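Local coordinates for protein DTDP-4-dehydrorhamnose reductase, rfbD ortholog (Clostridium acetobutylicum, PDB 1VL0) that probably reduces dTDP-6-deoxy-L-lyxo-4-hexulose to dTDP-L-rhamnose, the final step of dTDP-L-rhamnose biosynthesis, and binds NADH in a Rossmann-type domain, at residues A[105-110]-A[154-159]; A[13-18]-A[66-71]. All coordinates share one frame; numbering follows the deposited sequence.

Interaction 1: residues A[105-110]-A[154-159]; sequences GAEIVQ and KYYIVR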
loop_
_atom_site.group_PDB
_atom_site.type_symbol
_atom_site.label_atom_id
_atom_site.label_comp_id
_atom_site.label_asym_id
_atom_site.label_seq_id
_atom_site.Cartn_x
_atom_site.Cartn_y
_atom_site.Cartn_z
ATOM N N GLY A 105 -10.484 -7.769 -16.267
ATOM C CA GLY A 105 -9.092 -8.096 -16.570
ATOM C C GLY A 105 -8.323 -6.984 -17.265
ATOM O O GLY A 105 -7.239 -7.256 -17.830
ATOM N N ALA A 106 -8.824 -5.742 -17.190
ATOM C CA ALA A 106 -8.203 -4.640 -17.885
ATOM C C ALA A 106 -7.103 -3.944 -17.074
ATOM O O ALA A 106 -7.107 -3.950 -15.848
ATOM C CB ALA A 106 -9.249 -3.636 -18.350
ATOM N N GLU A 107 -6.162 -3.352 -17.801
ATOM C CA GLU A 107 -5.053 -2.524 -17.238
ATOM C C GLU A 107 -5.594 -1.138 -17.069
ATOM O O GLU A 107 -6.553 -0.769 -17.717
ATOM C CB GLU A 107 -3.905 -2.435 -18.249
ATOM C CG GLU A 107 -3.299 -3.765 -18.701
ATOM C CD GLU A 107 -2.186 -3.549 -19.716
ATOM O OE1 GLU A 107 -2.507 -3.243 -20.873
ATOM O OE2 GLU A 107 -0.995 -3.636 -19.364
ATOM N N ILE A 108 -5.003 -0.365 -16.184
ATOM C CA ILE A 108 -5.405 0.991 -16.033
ATOM C C ILE A 108 -4.192 1.912 -16.042
ATOM O O ILE A 108 -3.215 1.674 -15.313
ATOM C CB ILE A 108 -6.286 1.220 -14.759
ATOM C CG1 ILE A 108 -6.548 2.721 -14.588
ATOM C CG2 ILE A 108 -5.640 0.674 -13.470
ATOM C CD1 ILE A 108 -7.643 3.075 -13.717
ATOM N N VAL A 109 -4.246 2.962 -16.877
ATOM C CA VAL A 109 -3.287 4.051 -16.793
ATOM C C VAL A 109 -3.997 5.194 -16.105
ATOM O O VAL A 109 -5.060 5.616 -16.496
ATOM C CB VAL A 109 -2.766 4.557 -18.141
ATOM C CG1 VAL A 109 -1.808 5.689 -17.978
ATOM C CG2 VAL A 109 -2.061 3.443 -18.906
ATOM N N GLN A 110 -3.363 5.701 -15.066
ATOM C CA GLN A 110 -3.860 6.873 -14.313
ATOM C C GLN A 110 -2.833 8.022 -14.397
ATOM O O GLN A 110 -1.675 7.891 -13.968
ATOM C CB GLN A 110 -4.024 6.469 -12.868
ATOM C CG GLN A 110 -4.204 7.624 -11.868
ATOM C CD GLN A 110 -5.475 8.397 -12.109
ATOM O OE1 GLN A 110 -6.380 7.953 -12.840
ATOM N NE2 GLN A 110 -5.560 9.555 -11.484
ATOM N N LYS A 154 -2.515 -4.510 -12.350
ATOM C CA LYS A 154 -2.097 -4.057 -13.668
ATOM C C LYS A 154 -2.304 -2.557 -13.801
ATOM O O LYS A 154 -3.180 -2.096 -14.498
ATOM C CB LYS A 154 -2.784 -4.856 -14.800
ATOM C CG LYS A 154 -2.318 -6.303 -14.851
ATOM C CD LYS A 154 -2.907 -7.126 -16.061
ATOM C CE LYS A 154 -2.061 -8.395 -16.313
ATOM N NZ LYS A 154 -0.654 -8.109 -16.744
ATOM N N TYR A 155 -1.456 -1.776 -13.101
ATOM C CA TYR A 155 -1.566 -0.351 -13.101
ATOM C C TYR A 155 -0.321 0.345 -13.656
ATOM O O TYR A 155 0.807 -0.150 -13.562
ATOM C CB TYR A 155 -1.862 0.211 -11.671
ATOM C CG TYR A 155 -0.684 0.145 -10.772
ATOM C CD1 TYR A 155 -0.461 -0.972 -9.999
ATOM C CD2 TYR A 155 0.220 1.197 -10.687
ATOM C CE1 TYR A 155 0.650 -1.045 -9.170
ATOM C CE2 TYR A 155 1.348 1.118 -9.881
ATOM C CZ TYR A 155 1.557 -0.004 -9.135
ATOM O OH TYR A 155 2.663 -0.095 -8.301
ATOM N N TYR A 156 -0.555 1.547 -14.189
ATOM C CA TYR A 156 0.507 2.488 -14.562
ATOM C C TYR A 156 0.067 3.844 -14.012
ATOM O O TYR A 156 -1.005 4.309 -14.272
ATOM C CB TYR A 156 0.683 2.614 -16.062
ATOM C CG TYR A 156 0.768 1.337 -16.878
ATOM C CD1 TYR A 156 -0.377 0.689 -17.302
ATOM C CD2 TYR A 156 1.989 0.826 -17.277
ATOM C CE1 TYR A 156 -0.305 -0.436 -18.107
ATOM C CE2 TYR A 156 2.065 -0.306 -18.057
ATOM C CZ TYR A 156 0.913 -0.909 -18.491
ATOM O OH TYR A 156 0.997 -2.066 -19.257
ATOM N N ILE A 157 0.891 4.443 -13.182
ATOM C CA ILE A 157 0.637 5.825 -12.730
ATOM C C ILE A 157 1.697 6.655 -13.396
ATOM O O ILE A 157 2.881 6.359 -13.251
ATOM C CB ILE A 157 0.679 5.922 -11.200
ATOM C CG1 ILE A 157 -0.580 5.234 -10.602
ATOM C CG2 ILE A 157 0.746 7.377 -10.699
ATOM C CD1 ILE A 157 -0.400 4.865 -9.202
ATOM N N VAL A 158 1.267 7.661 -14.154
ATOM C CA VAL A 158 2.182 8.533 -14.892
ATOM C C VAL A 158 1.985 9.988 -14.437
ATOM O O VAL A 158 0.924 10.589 -14.707
ATOM C CB VAL A 158 1.992 8.413 -16.404
ATOM C CG1 VAL A 158 3.044 9.274 -17.157
ATOM C CG2 VAL A 158 2.089 6.905 -16.869
ATOM N N ARG A 159 2.932 10.487 -13.639
ATOM C CA ARG A 159 2.881 11.842 -13.107
ATOM C C ARG A 159 3.442 12.807 -14.111
ATOM O O ARG A 159 4.543 12.626 -14.613
ATOM C CB ARG A 159 3.664 11.974 -11.788
ATOM C CG ARG A 159 3.234 11.022 -10.713
ATOM C CD ARG A 159 3.819 11.404 -9.371
ATOM N NE ARG A 159 3.405 10.486 -8.304
ATOM C CZ ARG A 159 4.188 9.886 -7.426
ATOM N NH1 ARG A 159 5.499 10.060 -7.426
ATOM N NH2 ARG A 159 3.620 9.088 -6.528
#
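Y156 is the large bump of this contact, lying along the flank of 105-110 with V109 and E107 for neighbours. Near the root of its ring, V109 CG2 presses obliquely on CD1 at 3.6 Å. At the far end the hydroxyl of Y156 donates to E107 OE2, a short bond of 2.5 Å that meets the carboxylate from above its plane, the two flat groups being turned 68° apart. E107 gets there because CG leaves beside its backbone N (chi1 -58°) and the chain then runs straight on, with its carboxyl carbon at the edge of the phenol. E107 CG also rests against K154 CB at 4.1 Å. Further along, V109 CG1 meets V158 CG2 at 4.2 Å, so V109 fills the hollow between Y156 and V158, one methyl against each. On the opposite face I108 CG2 lies 4.2 Å from Y155 CB. Four parallel-strand bonds set this register, the straightest from Q110 N to Y156 O (2.9 Å, N-H...O 174°).

These are neighbouring strands of a Rossmann-type sheet, joined by a beta-alpha-beta crossover through helix 136-151. E107 OE2 has weak additional partners in Y213 and K211. Helix 197-210 packs on V109, Y156 and V158, while helices 83-104 and 136-151 take the I108 and I157 face; strand 66-69 pairs with the other edge of strand 107-113.

Interaction 2: residues A[13-18]-A[66-71]; sequences MKILIT and VVINCA. With NAI (1,4-dihydronicotinamide adenine dinucleotide), chain D.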
loop_
_atom_site.group_PDB
_atom_site.type_symbol
_atom_site.label_atom_id
_atom_site.label_comp_id
_atom_site.label_asym_id
_atom_site.label_seq_id
_atom_site.Cartn_x
_atom_site.Cartn_y
_atom_site.Cartn_z
HETATM N N MSE A 13 -7.096 -4.896 -29.808
HETATM C CA MSE A 13 -7.013 -4.267 -28.502
HETATM C C MSE A 13 -7.991 -3.103 -28.388
HETATM O O MSE A 13 -8.040 -2.230 -29.254
HETATM C CB MSE A 13 -5.599 -3.761 -28.239
HETATM C CG MSE A 13 -5.178 -3.914 -26.794
HETATM SE SE MSE A 13 -3.846 -2.597 -26.346
HETATM C CE MSE A 13 -2.766 -2.573 -28.007
ATOM N N LYS A 14 -8.738 -3.089 -27.292
ATOM C CA LYS A 14 -9.734 -2.090 -27.046
ATOM C C LYS A 14 -9.246 -1.157 -25.910
ATOM O O LYS A 14 -9.025 -1.580 -24.781
ATOM C CB LYS A 14 -11.025 -2.802 -26.705
ATOM C CG LYS A 14 -12.275 -2.038 -27.043
ATOM C CD LYS A 14 -13.518 -2.756 -26.505
ATOM C CE LYS A 14 -14.020 -3.909 -27.375
ATOM N NZ LYS A 14 -15.492 -4.075 -27.146
ATOM N N ILE A 15 -9.109 0.118 -26.240
ATOM C CA ILE A 15 -8.656 1.129 -25.330
ATOM C C ILE A 15 -9.739 2.157 -25.049
ATOM O O ILE A 15 -10.090 2.925 -25.916
ATOM C CB ILE A 15 -7.421 1.824 -25.888
ATOM C CG1 ILE A 15 -6.294 0.786 -26.071
ATOM C CG2 ILE A 15 -6.952 2.913 -24.915
ATOM C CD1 ILE A 15 -5.037 1.311 -26.702
ATOM N N LEU A 16 -10.216 2.176 -23.814
ATOM C CA LEU A 16 -11.095 3.225 -23.342
ATOM C C LEU A 16 -10.278 4.393 -22.873
ATOM O O LEU A 16 -9.344 4.225 -22.053
ATOM C CB LEU A 16 -11.959 2.713 -22.197
ATOM C CG LEU A 16 -12.794 3.733 -21.430
ATOM C CD1 LEU A 16 -13.890 4.368 -22.313
ATOM C CD2 LEU A 16 -13.439 3.055 -20.223
ATOM N N ILE A 17 -10.620 5.583 -23.368
ATOM C CA ILE A 17 -10.023 6.815 -22.886
ATOM C C ILE A 17 -11.089 7.625 -22.205
ATOM O O ILE A 17 -12.122 7.918 -22.818
ATOM C CB ILE A 17 -9.397 7.640 -24.038
ATOM C CG1 ILE A 17 -8.370 6.806 -24.787
ATOM C CG2 ILE A 17 -8.732 8.944 -23.485
ATOM C CD1 ILE A 17 -7.988 7.419 -26.140
ATOM N N THR A 18 -10.857 7.977 -20.943
ATOM C CA THR A 18 -11.746 8.897 -20.235
ATOM C C THR A 18 -11.137 10.272 -20.217
ATOM O O THR A 18 -9.878 10.415 -20.124
ATOM C CB THR A 18 -12.120 8.406 -18.805
ATOM O OG1 THR A 18 -10.966 8.120 -18.055
ATOM C CG2 THR A 18 -12.776 7.094 -18.861
ATOM N N VAL A 66 -7.720 -1.897 -21.783
ATOM C CA VAL A 66 -6.951 -0.824 -21.103
ATOM C C VAL A 66 -7.893 0.321 -20.966
ATOM O O VAL A 66 -8.694 0.576 -21.887
ATOM C CB VAL A 66 -5.779 -0.262 -21.929
ATOM C CG1 VAL A 66 -4.881 0.649 -21.022
ATOM C CG2 VAL A 66 -4.981 -1.363 -22.583
ATOM N N VAL A 67 -7.838 0.987 -19.811
ATOM C CA VAL A 67 -8.448 2.275 -19.643
ATOM C C VAL A 67 -7.316 3.239 -19.376
ATOM O O VAL A 67 -6.426 2.978 -18.556
ATOM C CB VAL A 67 -9.546 2.315 -18.511
ATOM C CG1 VAL A 67 -9.019 1.864 -17.163
ATOM C CG2 VAL A 67 -10.171 3.741 -18.363
ATOM N N ILE A 68 -7.337 4.355 -20.097
ATOM C CA ILE A 68 -6.476 5.479 -19.838
ATOM C C ILE A 68 -7.306 6.614 -19.288
ATOM O O ILE A 68 -8.155 7.168 -19.968
ATOM C CB ILE A 68 -5.732 5.944 -21.102
ATOM C CG1 ILE A 68 -4.963 4.780 -21.703
ATOM C CG2 ILE A 68 -4.706 7.000 -20.790
ATOM C CD1 ILE A 68 -4.352 5.045 -23.068
ATOM N N ASN A 69 -7.018 7.001 -18.051
ATOM C CA ASN A 69 -7.824 8.032 -17.435
ATOM C C ASN A 69 -7.168 9.403 -17.523
ATOM O O ASN A 69 -6.197 9.688 -16.792
ATOM C CB ASN A 69 -8.109 7.723 -15.985
ATOM C CG ASN A 69 -8.968 8.765 -15.361
ATOM O OD1 ASN A 69 -9.821 9.343 -16.036
ATOM N ND2 ASN A 69 -8.796 8.993 -14.085
ATOM N N CYS A 70 -7.719 10.250 -18.402
ATOM C CA CYS A 70 -7.235 11.619 -18.601
ATOM C C CYS A 70 -8.168 12.643 -17.982
ATOM O O CYS A 70 -7.922 13.832 -18.079
ATOM C CB CYS A 70 -7.079 11.917 -20.095
ATOM S SG CYS A 70 -5.992 10.735 -20.926
ATOM N N ALA A 71 -9.244 12.180 -17.362
ATOM C CA ALA A 71 -10.225 13.080 -16.748
ATOM C C ALA A 71 -9.673 13.571 -15.418
ATOM O O ALA A 71 -9.112 12.792 -14.675
ATOM C CB ALA A 71 -11.505 12.338 -16.496
HETATM P PA NAI D . -7.926 18.735 -19.493
HETATM O O1A NAI D . -8.427 19.659 -18.419
HETATM O O2A NAI D . -7.456 19.439 -20.742
HETATM O O5B NAI D . -9.076 17.641 -19.729
HETATM C C5B NAI D . -9.580 16.964 -18.594
HETATM C C4B NAI D . -10.920 16.309 -18.903
HETATM O O4B NAI D . -11.577 15.966 -17.684
HETATM C C3B NAI D . -11.932 17.187 -19.636
HETATM O O3B NAI D . -12.168 16.690 -20.940
HETATM C C2B NAI D . -13.171 17.089 -18.734
HETATM O O2B NAI D . -14.420 17.243 -19.395
HETATM C C1B NAI D . -12.909 15.722 -18.094
HETATM N N9A NAI D . -13.799 15.271 -17.008
HETATM C C8A NAI D . -14.169 16.021 -15.927
HETATM N N7A NAI D . -15.009 15.286 -15.170
HETATM C C5A NAI D . -15.214 14.079 -15.745
HETATM C C6A NAI D . -15.989 12.981 -15.365
HETATM N N6A NAI D . -16.725 13.010 -14.265
HETATM N N1A NAI D . -15.999 11.858 -16.160
HETATM C C2A NAI D . -15.228 11.823 -17.327
HETATM N N3A NAI D . -14.489 12.910 -17.720
HETATM C C4A NAI D . -14.458 14.040 -16.928
HETATM O O3 NAI D . -6.785 17.806 -18.852
HETATM P PN NAI D . -5.235 17.698 -19.308
HETATM O O1N NAI D . -5.078 16.719 -20.400
HETATM O O2N NAI D . -4.652 19.058 -19.285
HETATM O O5D NAI D . -4.698 16.831 -18.052
HETATM C C5D NAI D . -4.525 15.429 -18.215
HETATM C C4D NAI D . -4.005 14.838 -16.931
HETATM O O4D NAI D . -2.750 15.439 -16.544
HETATM C C3D NAI D . -4.977 15.018 -15.767
HETATM O O3D NAI D . -5.090 13.745 -15.196
HETATM C C2D NAI D . -4.307 16.017 -14.824
HETATM O O2D NAI D . -4.556 15.878 -13.429
HETATM C C1D NAI D . -2.832 15.758 -15.154
HETATM N N1N NAI D . -1.964 16.910 -14.919
HETATM C C2N NAI D . -2.043 17.987 -15.773
HETATM C C3N NAI D . -1.188 19.065 -15.548
HETATM C C7N NAI D . -1.455 20.386 -16.205
HETATM O O7N NAI D . -0.418 21.330 -16.196
HETATM N N7N NAI D . -2.641 20.636 -16.773
HETATM C C4N NAI D . -0.279 19.029 -14.481
HETATM C C5N NAI D . -0.213 17.930 -13.624
HETATM C C6N NAI D . -1.085 16.876 -13.877
#
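T18 turns its hydroxyl into the slot between its own backbone N and carbonyl carbon (chi1 54°), and N69 stretches its amide away from its backbone N (chi1 -179°), which brings T18 OG1 to N69 OD1 at 2.6 Å. The hydroxyl is the donor, tilted 25° from the carbonyl plane of the amide. From the opposite face of that plane A71 N reaches the same oxygen at 3.2 Å, an Asx turn that bends the chain as it leaves the strand. Two donors thus grip OD1, and N69 ND2 is used as well, by Q110 OE1 of the adjoining strand.

Up to that point the segments run as parallel strands. I68 N to L16 O, at 2.8 Å, is one of five backbone bonds; the last, C70 N to T18 O, carries the pairing past the end of strand 66-69. Apolar groups fill both faces. L16 CD2 runs alongside V67 CG2, 3.8 Å away, both on the T18 face, while I15 CG2 meets I68 CD1 on the other side, also at 3.8 Å. At the N-terminal end the selenium of M13, a selenomethionine, rests 4.1 Å from V66 CG2. Helix 83-104 packs against V67 and N69, and helix 23-32 against I17 and I68.

A71 then touches the cofactor: its CB is 3.3 Å from N3A of the adenine, with C70 O near the attached ribose. The chemistry divides accordingly, greasy packing along the strands and a buried hydroxyl-amide network at their C-terminal ends, which probably holds the turn in the shape that presents C70 and A71 to NADH.

Interactions 1 and 2 lie side by side in one sheet, their centres about 9 Å apart. Strands 66-69 and 107-113 join them: V109 N bonds to V67 O and N69 N to V109 O, while I108 packs on V67. Across this part of the sheet the order is 37-42, 13-18, 66-69, 107-113 and 155-164, all parallel, as in a Rossmann fold. Along the chain, interaction 2 is complete before interaction 1 begins, and helix 83-104 lies between them in sequence and covers residues of both. The cofactor sits at the C-terminal ends of these strands, touching interaction 2 directly and coming within about 6 Å, between nearest atoms, of the Q110 side chain of interaction 1.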